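Local coordinates for ribosomal-protein-serine acetyltransferase, putative (Vibrio cholerae O1 biovar eltor, PDB 2FCK), which probably acetylates the N-terminal serine or alanine of proteins as a GNAT-family acetyltransferase, although its actual substrate is not established, at residues A[18-23]-A[81-86]; A[30-33]-A[37-40]; A[90-95]-A[130-135]; A[99-104]-A[121-126]; A[137-140]-A[146-149]. All blocks are in the same frame, centred on the assembly; numbering follows the deposited sequence.

Contact 1 of 5, residues A[18-23]-A[81-86]; sequences RLITAD and QTLVGM
Arg18, the last residue of strand 15-18, brings its guanidinium edge-on to the side-chain amide of Gln81, the two planes only 25° apart. The amide is probably turned over in the model, so the 2.9 Å between Arg18 NH2 and Gln81 NE2 may hide a hydrogen bond. The head group is fixed by other partners: NH1 of Arg18 donates to Leu19 O at 3.0 Å, roughly in the guanidinium plane, NH2 forms a salt bridge with Glu24, NE bonds to Gln16, and the ring of Phe76 offers a cation-pi contact. Ile20 supplies the buried, apolar half. Its CG1 sits beside the backbone N (chi1 -57°) and the chain runs on extended, which carries CD1 down to the strand. There Ile20 CD1 lies 4.1 Å from Leu83 CD1 and equally near its CD2. The selenomethionine at Met86 crosses Ile20 at about a right angle, CE 3.9 Å from Ile20 CD1, less certainly because Met86 has a second conformer. In this GNAT fold, the loop leading to helix 25-33 is thus laid against strand 83-93, with Phe76 of strand 71-77 touching Ile20 and Leu83, and helix 51-66 adding Ile58 against Ile20 and Phe57 against Met86.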
# COMPACT_ATOMS: atom_id res chain seq x y z
N ARG A 18 18.03 4.38 -14.29
CA ARG A 18 19.01 4.50 -13.20
C ARG A 18 18.73 5.73 -12.34
O ARG A 18 17.92 6.59 -12.72
CB ARG A 18 20.42 4.63 -13.80
CG ARG A 18 20.60 5.81 -14.80
CD ARG A 18 22.09 6.08 -15.01
NE ARG A 18 22.35 7.10 -16.01
CZ ARG A 18 22.43 8.40 -15.74
NH1 ARG A 18 22.18 8.83 -14.50
NH2 ARG A 18 22.70 9.26 -16.72
N LEU A 19 19.44 5.83 -11.21
CA LEU A 19 19.35 7.02 -10.39
C LEU A 19 19.81 8.21 -11.21
O LEU A 19 20.91 8.19 -11.81
CB LEU A 19 20.30 6.93 -9.21
CG LEU A 19 19.64 6.38 -7.98
CD1 LEU A 19 20.72 6.24 -6.89
CD2 LEU A 19 18.44 7.22 -7.46
N ILE A 20 19.02 9.27 -11.15
CA ILE A 20 19.50 10.58 -11.60
C ILE A 20 20.52 11.11 -10.58
O ILE A 20 20.28 11.05 -9.36
CB ILE A 20 18.32 11.57 -11.74
CG1 ILE A 20 17.26 11.01 -12.72
CG2 ILE A 20 18.83 12.95 -12.17
CD1 ILE A 20 15.99 11.89 -12.78
N THR A 21 21.67 11.61 -11.05
CA THR A 21 22.69 12.11 -10.13
C THR A 21 22.59 13.62 -9.89
O THR A 21 21.94 14.35 -10.65
CB THR A 21 24.11 11.80 -10.65
OG1 THR A 21 24.35 12.62 -11.79
CG2 THR A 21 24.23 10.37 -11.07
N ALA A 22 23.25 14.08 -8.82
CA ALA A 22 23.29 15.49 -8.45
C ALA A 22 23.78 16.35 -9.62
O ALA A 22 23.26 17.44 -9.86
CB ALA A 22 24.22 15.71 -7.24
N ASP A 23 24.76 15.86 -10.37
CA ASP A 23 25.25 16.60 -11.50
C ASP A 23 24.28 16.72 -12.67
O ASP A 23 24.63 17.34 -13.67
CB ASP A 23 26.56 15.99 -11.99
CG ASP A 23 27.70 16.18 -11.01
OD1 ASP A 23 27.73 17.17 -10.23
OD2 ASP A 23 28.61 15.31 -11.02
N GLN A 81 22.11 9.90 -24.09
CA GLN A 81 22.03 10.15 -22.64
C GLN A 81 21.04 11.27 -22.24
O GLN A 81 21.15 11.86 -21.16
CB GLN A 81 23.41 10.34 -22.01
CG GLN A 81 24.15 9.04 -21.73
CD GLN A 81 23.59 8.26 -20.55
OE1 GLN A 81 23.00 7.19 -20.73
NE2 GLN A 81 23.77 8.79 -19.37
N THR A 82 20.04 11.54 -23.08
CA THR A 82 19.08 12.54 -22.66
C THR A 82 18.03 11.92 -21.77
O THR A 82 17.64 10.80 -21.98
CB THR A 82 18.47 13.39 -23.76
OG1 THR A 82 17.11 13.09 -24.02
CG2 THR A 82 19.29 13.35 -25.01
N LEU A 83 17.64 12.68 -20.76
CA LEU A 83 16.59 12.24 -19.85
C LEU A 83 15.24 12.40 -20.48
O LEU A 83 14.86 13.52 -20.86
CB LEU A 83 16.68 13.08 -18.58
CG LEU A 83 15.69 12.81 -17.46
CD1 LEU A 83 15.88 11.41 -16.87
CD2 LEU A 83 15.91 13.92 -16.38
N VAL A 84 14.47 11.32 -20.57
CA VAL A 84 13.14 11.38 -21.25
C VAL A 84 11.95 11.29 -20.32
O VAL A 84 10.79 11.51 -20.72
CB VAL A 84 12.98 10.28 -22.37
CG1 VAL A 84 14.15 10.34 -23.33
CG2 VAL A 84 12.84 8.90 -21.77
N GLY A 85 12.23 11.00 -19.04
CA GLY A 85 11.15 10.81 -18.08
C GLY A 85 11.61 9.99 -16.89
O GLY A 85 12.83 9.86 -16.64
N MSE A 86 10.64 9.47 -16.14
CA MSE A 86 10.95 8.66 -14.95
C MSE A 86 9.91 7.56 -14.83
O MSE A 86 8.74 7.73 -15.23
CB MSE A 86 10.96 9.52 -13.70
CG MSE A 86 12.13 10.51 -13.65
SE MSE A 86 12.16 11.38 -11.88
CE MSE A 86 13.17 9.96 -10.98

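Contact 2 of 5, residues A[30-33]-A[37-40]; sequences QCIR and TLHQ
The imidazole of His39 turns an edge, not a face, to the water that links the backbones of His39 and Ile32: the water lies in the ring plane, 3.4 Å from His39 ND1, a spacing that leaves a bond there undecided. The ring itself points off from the helix. This is the connection between the first two helices of the GNAT fold, a region that in many relatives helps to shape the acceptor-substrate site. Helix 25-33 ends, and Ser35 OG then accepts from the backbone N of Thr37 in an ST turn and also from that of Leu38. The next residues curl helically, with Gln40 N bonded to Thr37 O at 3.1 Å. The water closes the bend by giving a proton to Ile32 O at 2.6 Å and accepting one from His39 N at 2.9 Å, so it bridges a carbonyl of the last helical turn to the backbone that follows. Beside it the contact is apolar. Ile32 and Leu38 cross at about a right angle, with Ile32 CD1 4.0 Å from Leu38 CB, and Trp104 of strand 98-105 packs against both, as well as against Cys31. With Leu38 CG beside its own backbone N (chi1 -78°), one branch reaches back over the last turn of the helix, where Leu38 CD1 rests 4.0 Å from Cys31 O.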
# COMPACT_ATOMS: atom_id res chain seq x y z
N GLN A 30 15.62 20.78 -17.94
CA GLN A 30 15.31 20.70 -19.38
C GLN A 30 14.11 19.80 -19.64
O GLN A 30 13.24 20.17 -20.43
CB GLN A 30 16.50 20.23 -20.24
CG GLN A 30 16.12 19.85 -21.73
CD GLN A 30 17.29 19.49 -22.65
OE1 GLN A 30 18.34 20.11 -22.58
NE2 GLN A 30 17.09 18.50 -23.54
N CYS A 31 14.06 18.65 -18.99
CA CYS A 31 13.01 17.68 -19.27
C CYS A 31 11.62 18.25 -18.96
O CYS A 31 10.67 18.01 -19.71
CB CYS A 31 13.26 16.37 -18.51
SG CYS A 31 12.11 15.05 -18.90
N ILE A 32 11.52 19.03 -17.88
CA ILE A 32 10.26 19.64 -17.50
C ILE A 32 10.00 20.87 -18.36
O ILE A 32 8.87 21.09 -18.82
CB ILE A 32 10.28 20.01 -16.01
CG1 ILE A 32 10.38 18.72 -15.18
CG2 ILE A 32 9.05 20.88 -15.63
CD1 ILE A 32 9.18 17.81 -15.33
N ARG A 33 11.05 21.67 -18.57
CA ARG A 33 10.88 22.93 -19.27
C ARG A 33 10.41 22.68 -20.69
O ARG A 33 9.76 23.56 -21.28
CB ARG A 33 12.16 23.74 -19.31
CG ARG A 33 12.11 25.05 -18.56
CD ARG A 33 12.49 24.88 -17.16
NE ARG A 33 12.70 26.18 -16.52
CZ ARG A 33 11.85 26.77 -15.68
NH1 ARG A 33 10.68 26.21 -15.37
NH2 ARG A 33 12.16 27.95 -15.15
N THR A 37 3.06 19.93 -20.90
CA THR A 37 2.10 19.45 -19.88
C THR A 37 2.65 18.86 -18.59
O THR A 37 1.91 18.79 -17.60
CB THR A 37 1.15 18.37 -20.45
OG1 THR A 37 1.92 17.23 -20.86
CG2 THR A 37 0.34 18.92 -21.59
N LEU A 38 3.90 18.38 -18.56
CA LEU A 38 4.40 17.73 -17.36
C LEU A 38 4.28 18.56 -16.09
O LEU A 38 3.98 18.01 -15.02
CB LEU A 38 5.86 17.26 -17.55
CG LEU A 38 6.05 15.97 -18.37
CD1 LEU A 38 7.52 15.75 -18.67
CD2 LEU A 38 5.54 14.79 -17.59
N HIS A 39 4.48 19.88 -16.19
CA HIS A 39 4.49 20.76 -15.03
C HIS A 39 3.21 20.61 -14.21
O HIS A 39 3.20 20.87 -13.01
CB HIS A 39 4.61 22.22 -15.46
CG HIS A 39 3.46 22.70 -16.28
ND1 HIS A 39 3.36 22.46 -17.64
CD2 HIS A 39 2.32 23.33 -15.92
CE1 HIS A 39 2.23 22.98 -18.09
NE2 HIS A 39 1.58 23.51 -17.07
N GLN A 40 2.12 20.20 -14.83
CA GLN A 40 0.87 20.20 -14.09
C GLN A 40 0.64 18.91 -13.32
O GLN A 40 -0.22 18.88 -12.44
CB GLN A 40 -0.30 20.46 -15.00
CG GLN A 40 -0.67 19.34 -15.90
CD GLN A 40 -1.59 19.81 -17.02
OE1 GLN A 40 -2.68 20.35 -16.78
NE2 GLN A 40 -1.18 19.57 -18.26
O HOH W 1 6.33 20.98 -18.14

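Contact 3 of 5, residues A[90-95]-A[130-135]; sequences NEFYHT and LELTRL. With NO3 (nitrate ion), chain K.
Phe92 and Leu130 meet through apolar contact, their side chains crossing at about a right angle. Phe92 CG lies beside its backbone N (chi1 -70°), which swings the ring to the leucines. Leu130 CD1 approaches the rim of the ring near its plane and comes to 3.7 Å from Phe92 CE2. Leu132 CD1 comes to the same edge, 4.3 Å from CE2 of Phe92, so two leucines border one side of the aromatic ring. Leu130 also touches Phe125, and Leu132 touches Cys126, both on helix 114-129. Strand 83-93 here carries a classic beta bulge, Asn90 and Glu91 both facing Ser100 of the neighbouring strand in the GNAT sheet. The bulge itself lies at the dimer interface, where Asn90 O takes a weak hydrogen bond from Thr95 OG1 of the second subunit. The polar part centres on a nitrate ion, probably from the crystallisation liquor. His94 NE2 donates to nitrate O3 at 3.1 Å with an N-H...O angle of 158°, the oxygen lying in the imidazole plane at its edge. That same O3 sits over the centre of the Phe92 ring, 3.7 Å above its plane, and nitrate O1 is 3.7 Å from Leu130 CD2. His94 in turn takes Phe92 CB against one of its ring faces, offset toward the rim.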
# COMPACT_ATOMS: atom_id res chain seq x y z
N ASN A 90 6.88 3.47 -6.23
CA ASN A 90 6.63 4.49 -5.24
C ASN A 90 6.58 3.93 -3.84
O ASN A 90 7.03 4.61 -2.92
CB ASN A 90 5.30 5.18 -5.50
CG ASN A 90 5.32 6.04 -6.69
OD1 ASN A 90 6.31 6.69 -6.99
ND2 ASN A 90 4.17 6.10 -7.39
N GLU A 91 5.95 2.76 -3.66
CA GLU A 91 5.75 2.14 -2.33
C GLU A 91 5.62 0.63 -2.46
O GLU A 91 4.87 0.14 -3.31
CB GLU A 91 4.45 2.67 -1.68
CG GLU A 91 3.96 1.91 -0.42
CD GLU A 91 4.44 2.54 0.89
OE1 GLU A 91 4.77 1.81 1.87
OE2 GLU A 91 4.41 3.79 0.94
N PHE A 92 6.31 -0.09 -1.57
CA PHE A 92 6.13 -1.53 -1.47
C PHE A 92 5.03 -1.82 -0.44
O PHE A 92 4.97 -1.17 0.59
CB PHE A 92 7.43 -2.21 -1.02
CG PHE A 92 8.50 -2.17 -2.09
CD1 PHE A 92 9.52 -1.23 -2.05
CD2 PHE A 92 8.46 -3.10 -3.12
CE1 PHE A 92 10.53 -1.21 -3.07
CE2 PHE A 92 9.48 -3.09 -4.14
CZ PHE A 92 10.50 -2.15 -4.07
N TYR A 93 4.20 -2.80 -0.70
CA TYR A 93 3.23 -3.15 0.31
C TYR A 93 3.46 -4.63 0.59
O TYR A 93 2.85 -5.50 0.00
CB TYR A 93 1.82 -2.76 -0.14
CG TYR A 93 1.74 -1.33 -0.66
CD1 TYR A 93 1.93 -0.23 0.18
CD2 TYR A 93 1.44 -1.08 -2.00
CE1 TYR A 93 1.84 1.08 -0.31
CE2 TYR A 93 1.36 0.22 -2.50
CZ TYR A 93 1.56 1.29 -1.65
OH TYR A 93 1.45 2.57 -2.14
N HIS A 94 4.47 -4.88 1.43
CA HIS A 94 5.00 -6.21 1.65
C HIS A 94 3.96 -7.18 2.17
O HIS A 94 4.00 -8.35 1.84
CB HIS A 94 6.31 -6.20 2.45
CG HIS A 94 7.45 -5.56 1.72
ND1 HIS A 94 8.01 -4.36 2.12
CD2 HIS A 94 8.09 -5.91 0.58
CE1 HIS A 94 8.98 -4.03 1.29
NE2 HIS A 94 9.03 -4.94 0.33
N THR A 95 3.01 -6.70 2.99
CA THR A 95 1.97 -7.56 3.50
C THR A 95 1.17 -8.25 2.40
O THR A 95 0.69 -9.37 2.61
CB THR A 95 1.07 -6.76 4.47
OG1 THR A 95 1.92 -6.25 5.52
CG2 THR A 95 0.06 -7.66 5.13
N LEU A 130 11.71 -9.29 -8.39
CA LEU A 130 11.20 -9.06 -7.00
C LEU A 130 10.13 -10.06 -6.61
O LEU A 130 9.76 -10.16 -5.42
CB LEU A 130 10.72 -7.60 -6.77
CG LEU A 130 11.76 -6.48 -7.04
CD1 LEU A 130 11.24 -5.05 -6.75
CD2 LEU A 130 13.08 -6.73 -6.32
N GLU A 131 9.59 -10.79 -7.60
CA GLU A 131 8.56 -11.83 -7.41
C GLU A 131 7.26 -11.29 -6.77
O GLU A 131 6.57 -12.02 -6.04
CB GLU A 131 9.11 -13.03 -6.61
CG GLU A 131 10.17 -13.84 -7.37
CD GLU A 131 10.81 -14.94 -6.49
OE1 GLU A 131 10.06 -15.61 -5.74
OE2 GLU A 131 12.04 -15.11 -6.53
N LEU A 132 6.92 -10.04 -7.08
CA LEU A 132 5.69 -9.41 -6.64
C LEU A 132 4.57 -10.06 -7.44
O LEU A 132 4.80 -10.55 -8.56
CB LEU A 132 5.75 -7.89 -6.81
CG LEU A 132 6.79 -7.18 -5.97
CD1 LEU A 132 6.92 -5.71 -6.40
CD2 LEU A 132 6.54 -7.30 -4.46
N THR A 133 3.37 -10.12 -6.88
CA THR A 133 2.25 -10.77 -7.56
C THR A 133 1.12 -9.81 -7.94
O THR A 133 0.13 -10.23 -8.49
CB THR A 133 1.70 -12.03 -6.77
OG1 THR A 133 1.60 -11.73 -5.37
CG2 THR A 133 2.65 -13.23 -6.96
N ARG A 134 1.31 -8.52 -7.68
CA ARG A 134 0.38 -7.49 -8.11
C ARG A 134 1.07 -6.13 -8.08
O ARG A 134 1.80 -5.81 -7.13
CB ARG A 134 -0.82 -7.43 -7.14
CG ARG A 134 -1.87 -6.36 -7.49
CD ARG A 134 -3.17 -6.49 -6.60
NE ARG A 134 -3.98 -5.26 -6.70
CZ ARG A 134 -5.00 -5.07 -7.54
NH1 ARG A 134 -5.41 -6.04 -8.34
NH2 ARG A 134 -5.60 -3.89 -7.60
N LEU A 135 0.78 -5.30 -9.09
CA LEU A 135 1.24 -3.90 -9.06
C LEU A 135 0.01 -3.00 -9.27
O LEU A 135 -0.84 -3.36 -10.05
CB LEU A 135 2.23 -3.64 -10.20
CG LEU A 135 3.49 -4.54 -10.19
CD1 LEU A 135 4.32 -4.36 -11.50
CD2 LEU A 135 4.37 -4.25 -9.01
N NO3 K . 12.87 -4.61 -1.93
O1 NO3 K . 13.54 -5.47 -2.82
O2 NO3 K . 13.52 -3.46 -1.46
O3 NO3 K . 11.57 -4.90 -1.52

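Contact 4 of 5, residues A[99-104]-A[121-126]; sequences ASLGYW and ALILFC
Leu101 is the bump of this contact, and the hollow that receives it is made by Leu122, Ile123 and Cys126 on one side of the helix. Its CB points to the helix, and with CG beside the backbone N (chi1 -57°) the two methyls are spread over it, each finding its own place. CD2 goes into the gap between successive turns: Leu101 CD2 meets Leu122 CD2 tip to tip at 4.1 Å, and has Cys126 SG 4.2 Å away on the next turn. The other branch, CD1, presses on the flank of Ile123, with Leu101 CD1 3.9 Å from Ile123 CG1 and the two side chains crossing at about a right angle. Strand 98-105 and helix 114-129 are the first two members of the beta-alpha-beta crossover of the GNAT core, which strand 134-139 completes by lying parallel to the first strand. The sequence linking this strand and helix carries the Q/R-x-x-G-x-G/A signature that in relatives binds the pyrophosphate of acetyl-CoA. Segments 99-104 and 121-126 run nearly antiparallel, at 165°, their axes 10.7 Å apart at closest approach, a separation bridged by interlocked aliphatic and sulfur groups without any hydrogen bond between the segments. The hollow has another wall too: Leu135 of strand 134-139 touches both Leu101 and Cys126.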
# COMPACT_ATOMS: atom_id res chain seq x y z
N ALA A 99 3.17 -3.76 -5.10
CA ALA A 99 3.79 -2.44 -5.01
C ALA A 99 3.00 -1.42 -5.85
O ALA A 99 2.19 -1.80 -6.67
CB ALA A 99 5.29 -2.49 -5.54
N SER A 100 3.32 -0.16 -5.61
CA SER A 100 2.73 1.03 -6.28
C SER A 100 3.70 1.60 -7.28
O SER A 100 4.84 1.90 -6.92
CB SER A 100 2.51 2.11 -5.17
OG SER A 100 2.64 3.44 -5.72
N LEU A 101 3.26 1.78 -8.52
CA LEU A 101 4.15 2.35 -9.54
C LEU A 101 3.66 3.73 -9.97
O LEU A 101 2.42 4.05 -9.93
CB LEU A 101 4.20 1.45 -10.79
CG LEU A 101 4.62 -0.00 -10.63
CD1 LEU A 101 4.82 -0.56 -12.04
CD2 LEU A 101 5.88 -0.21 -9.83
N GLY A 102 4.62 4.54 -10.40
CA GLY A 102 4.29 5.82 -10.98
C GLY A 102 5.26 6.07 -12.11
O GLY A 102 6.25 5.35 -12.26
N TYR A 103 4.96 7.07 -12.93
CA TYR A 103 5.82 7.39 -14.06
C TYR A 103 5.40 8.72 -14.69
O TYR A 103 4.26 9.19 -14.48
CB TYR A 103 5.78 6.29 -15.19
CG TYR A 103 4.32 5.93 -15.52
CD1 TYR A 103 3.62 6.63 -16.48
CD2 TYR A 103 3.68 4.91 -14.82
CE1 TYR A 103 2.23 6.30 -16.76
CE2 TYR A 103 2.33 4.57 -15.07
CZ TYR A 103 1.63 5.28 -16.02
OH TYR A 103 0.30 4.92 -16.28
N TRP A 104 6.31 9.29 -15.46
CA TRP A 104 5.94 10.43 -16.29
C TRP A 104 6.92 10.44 -17.44
O TRP A 104 8.09 10.20 -17.27
CB TRP A 104 5.90 11.75 -15.49
CG TRP A 104 7.08 12.07 -14.64
CD1 TRP A 104 7.21 11.86 -13.32
CD2 TRP A 104 8.30 12.69 -15.08
NE1 TRP A 104 8.45 12.32 -12.88
CE2 TRP A 104 9.12 12.84 -13.95
CE3 TRP A 104 8.75 13.14 -16.32
CZ2 TRP A 104 10.40 13.43 -14.03
CZ3 TRP A 104 10.00 13.74 -16.41
CH2 TRP A 104 10.81 13.86 -15.26
N ALA A 121 9.87 -2.48 -18.66
CA ALA A 121 11.13 -2.92 -18.01
C ALA A 121 10.93 -2.97 -16.49
O ALA A 121 11.28 -3.97 -15.81
CB ALA A 121 12.26 -1.97 -18.38
N LEU A 122 10.25 -1.94 -15.98
CA LEU A 122 10.07 -1.86 -14.53
C LEU A 122 9.10 -2.94 -14.06
O LEU A 122 9.30 -3.60 -13.03
CB LEU A 122 9.60 -0.46 -14.13
CG LEU A 122 9.44 -0.27 -12.61
CD1 LEU A 122 10.78 -0.49 -11.89
CD2 LEU A 122 8.84 1.12 -12.26
N ILE A 123 8.03 -3.15 -14.80
CA ILE A 123 7.05 -4.17 -14.46
C ILE A 123 7.70 -5.58 -14.45
O ILE A 123 7.50 -6.40 -13.54
CB ILE A 123 5.91 -4.11 -15.50
CG1 ILE A 123 5.05 -2.82 -15.25
CG2 ILE A 123 5.00 -5.40 -15.43
CD1 ILE A 123 4.13 -2.54 -16.49
N LEU A 124 8.48 -5.87 -15.48
CA LEU A 124 9.18 -7.16 -15.53
C LEU A 124 10.15 -7.34 -14.38
O LEU A 124 10.24 -8.42 -13.80
CB LEU A 124 9.90 -7.35 -16.87
CG LEU A 124 8.92 -7.48 -18.04
CD1 LEU A 124 9.73 -7.49 -19.38
CD2 LEU A 124 7.96 -8.68 -17.88
N PHE A 125 10.86 -6.27 -14.02
CA PHE A 125 11.75 -6.32 -12.85
C PHE A 125 10.95 -6.68 -11.60
O PHE A 125 11.35 -7.57 -10.82
CB PHE A 125 12.47 -4.98 -12.73
CG PHE A 125 13.16 -4.78 -11.42
CD1 PHE A 125 14.36 -5.43 -11.15
CD2 PHE A 125 12.62 -3.91 -10.49
CE1 PHE A 125 15.02 -5.22 -9.92
CE2 PHE A 125 13.24 -3.71 -9.26
CZ PHE A 125 14.44 -4.37 -8.98
N CYS A 126 9.80 -6.02 -11.43
CA CYS A 126 8.95 -6.30 -10.25
C CYS A 126 8.45 -7.75 -10.20
O CYS A 126 8.48 -8.38 -9.13
CB CYS A 126 7.77 -5.36 -10.22
SG CYS A 126 8.18 -3.67 -9.81

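Contact 5 of 5, residues A[137-140]-A[146-149]; sequences IVCD and SQAL
Gln147 lies against Cys139 at the junction where strand 134-139 of the GNAT sheet passes through a short loop into helix 144-152. In the first shell, Gln147 CG packs on Cys139 CB at 3.7 Å, and the chain beyond CG is extended (chi2 163°), carrying the amide past the cysteine to the strand's end. There Gln147 NE2 donates to Asp140 O at 3.1 Å, a somewhat bent bond with an N-H...O angle of 140° and the donor tilted 19° from the carbonyl plane. Next to it, Cys139 SG is 3.5 Å from Ser146 OG, a spacing that decides nothing about bonding; Ser146 has a second conformer, so everything said of its OG is less certain. The next shell fixes the loop. Asp140 OD1 accepts from Glu142 N in an Asx turn, Ser146 OG bonds to Asn143 O, and Gln147 NE2 adds a weak bond to Pro141 O. Farther out, Tyr103 of strand 98-105 reaches in beside Cys139 and bonds through OH to Ser146 O, while Phe177 of strand 170-179 also packs on Cys139. A water ties strand end to helix start, accepting from Asp140 N at 2.8 Å and, with the same reservation, donating to Ser146 OG at 3.1 Å.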
# COMPACT_ATOMS: atom_id res chain seq x y z
N ILE A 137 -1.06 1.00 -10.43
CA ILE A 137 -0.80 2.33 -10.98
C ILE A 137 -1.98 3.23 -10.64
O ILE A 137 -3.10 2.76 -10.79
CB ILE A 137 -0.65 2.23 -12.47
CG1 ILE A 137 0.65 1.46 -12.78
CG2 ILE A 137 -0.61 3.60 -13.16
CD1 ILE A 137 0.68 0.93 -14.12
N VAL A 138 -1.74 4.46 -10.12
CA VAL A 138 -2.83 5.41 -9.84
C VAL A 138 -2.66 6.58 -10.80
O VAL A 138 -1.61 7.21 -10.79
CB VAL A 138 -2.78 5.98 -8.38
CG1 VAL A 138 -3.99 6.91 -8.12
CG2 VAL A 138 -2.79 4.79 -7.43
N CYS A 139 -3.66 6.85 -11.62
CA CYS A 139 -3.56 7.97 -12.55
C CYS A 139 -4.50 9.08 -12.14
O CYS A 139 -5.60 8.81 -11.66
CB CYS A 139 -3.93 7.55 -13.98
SG CYS A 139 -2.71 6.41 -14.68
N ASP A 140 -4.08 10.32 -12.37
CA ASP A 140 -4.99 11.45 -12.21
C ASP A 140 -6.08 11.25 -13.25
O ASP A 140 -5.76 11.05 -14.43
CB ASP A 140 -4.23 12.76 -12.45
CG ASP A 140 -5.04 13.99 -12.07
OD1 ASP A 140 -6.11 14.20 -12.64
OD2 ASP A 140 -4.61 14.74 -11.15
N SER A 146 -1.53 9.35 -19.47
CA SER A 146 -0.92 8.46 -18.44
C SER A 146 -1.77 7.18 -18.32
O SER A 146 -1.28 6.06 -18.09
CB SER A 146 -0.80 9.16 -17.06
OG SER A 146 -2.08 9.40 -16.47
N GLN A 147 -3.08 7.36 -18.46
CA GLN A 147 -3.98 6.21 -18.46
C GLN A 147 -3.73 5.33 -19.69
O GLN A 147 -3.65 4.10 -19.56
CB GLN A 147 -5.44 6.70 -18.45
CG GLN A 147 -5.76 7.56 -17.25
CD GLN A 147 -7.03 8.40 -17.42
OE1 GLN A 147 -8.00 7.97 -18.09
NE2 GLN A 147 -7.04 9.60 -16.85
N ALA A 148 -3.62 5.98 -20.85
CA ALA A 148 -3.43 5.29 -22.14
C ALA A 148 -2.12 4.45 -22.06
O ALA A 148 -2.09 3.32 -22.54
CB ALA A 148 -3.37 6.31 -23.32
N LEU A 149 -1.09 5.00 -21.42
CA LEU A 149 0.20 4.29 -21.28
C LEU A 149 0.02 3.05 -20.36
O LEU A 149 0.46 1.96 -20.70
CB LEU A 149 1.29 5.23 -20.73
CG LEU A 149 2.65 4.55 -20.53
CD1 LEU A 149 3.05 3.82 -21.79
CD2 LEU A 149 3.70 5.61 -20.10
O HOH W 2 -1.59 10.52 -13.64

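Contact 4, whose centre is about 7 Å from that of the chain, is the deep one, wholly apolar and nested within the chain loop closed by contact 3; its strand lies between the two strands of contact 3. Contact 3 lies toward the dimer interface and mixes hydrophobic edges with an anion. Contacts 1 and 2, though more than 10 Å from the centre, are buried too; they touch where Cys31 packs on strand 83-93, and Trp104 from contact 4's strand reaches both. Contact 1 pairs a polar, partly exposed side with an apolar interior. Contacts 2 and 5 are local, each bridged by one water, contact 2 adding apolar packing and partly buried contact 5 a direct side-chain bond. Tyr103 connects contacts 4 and 5.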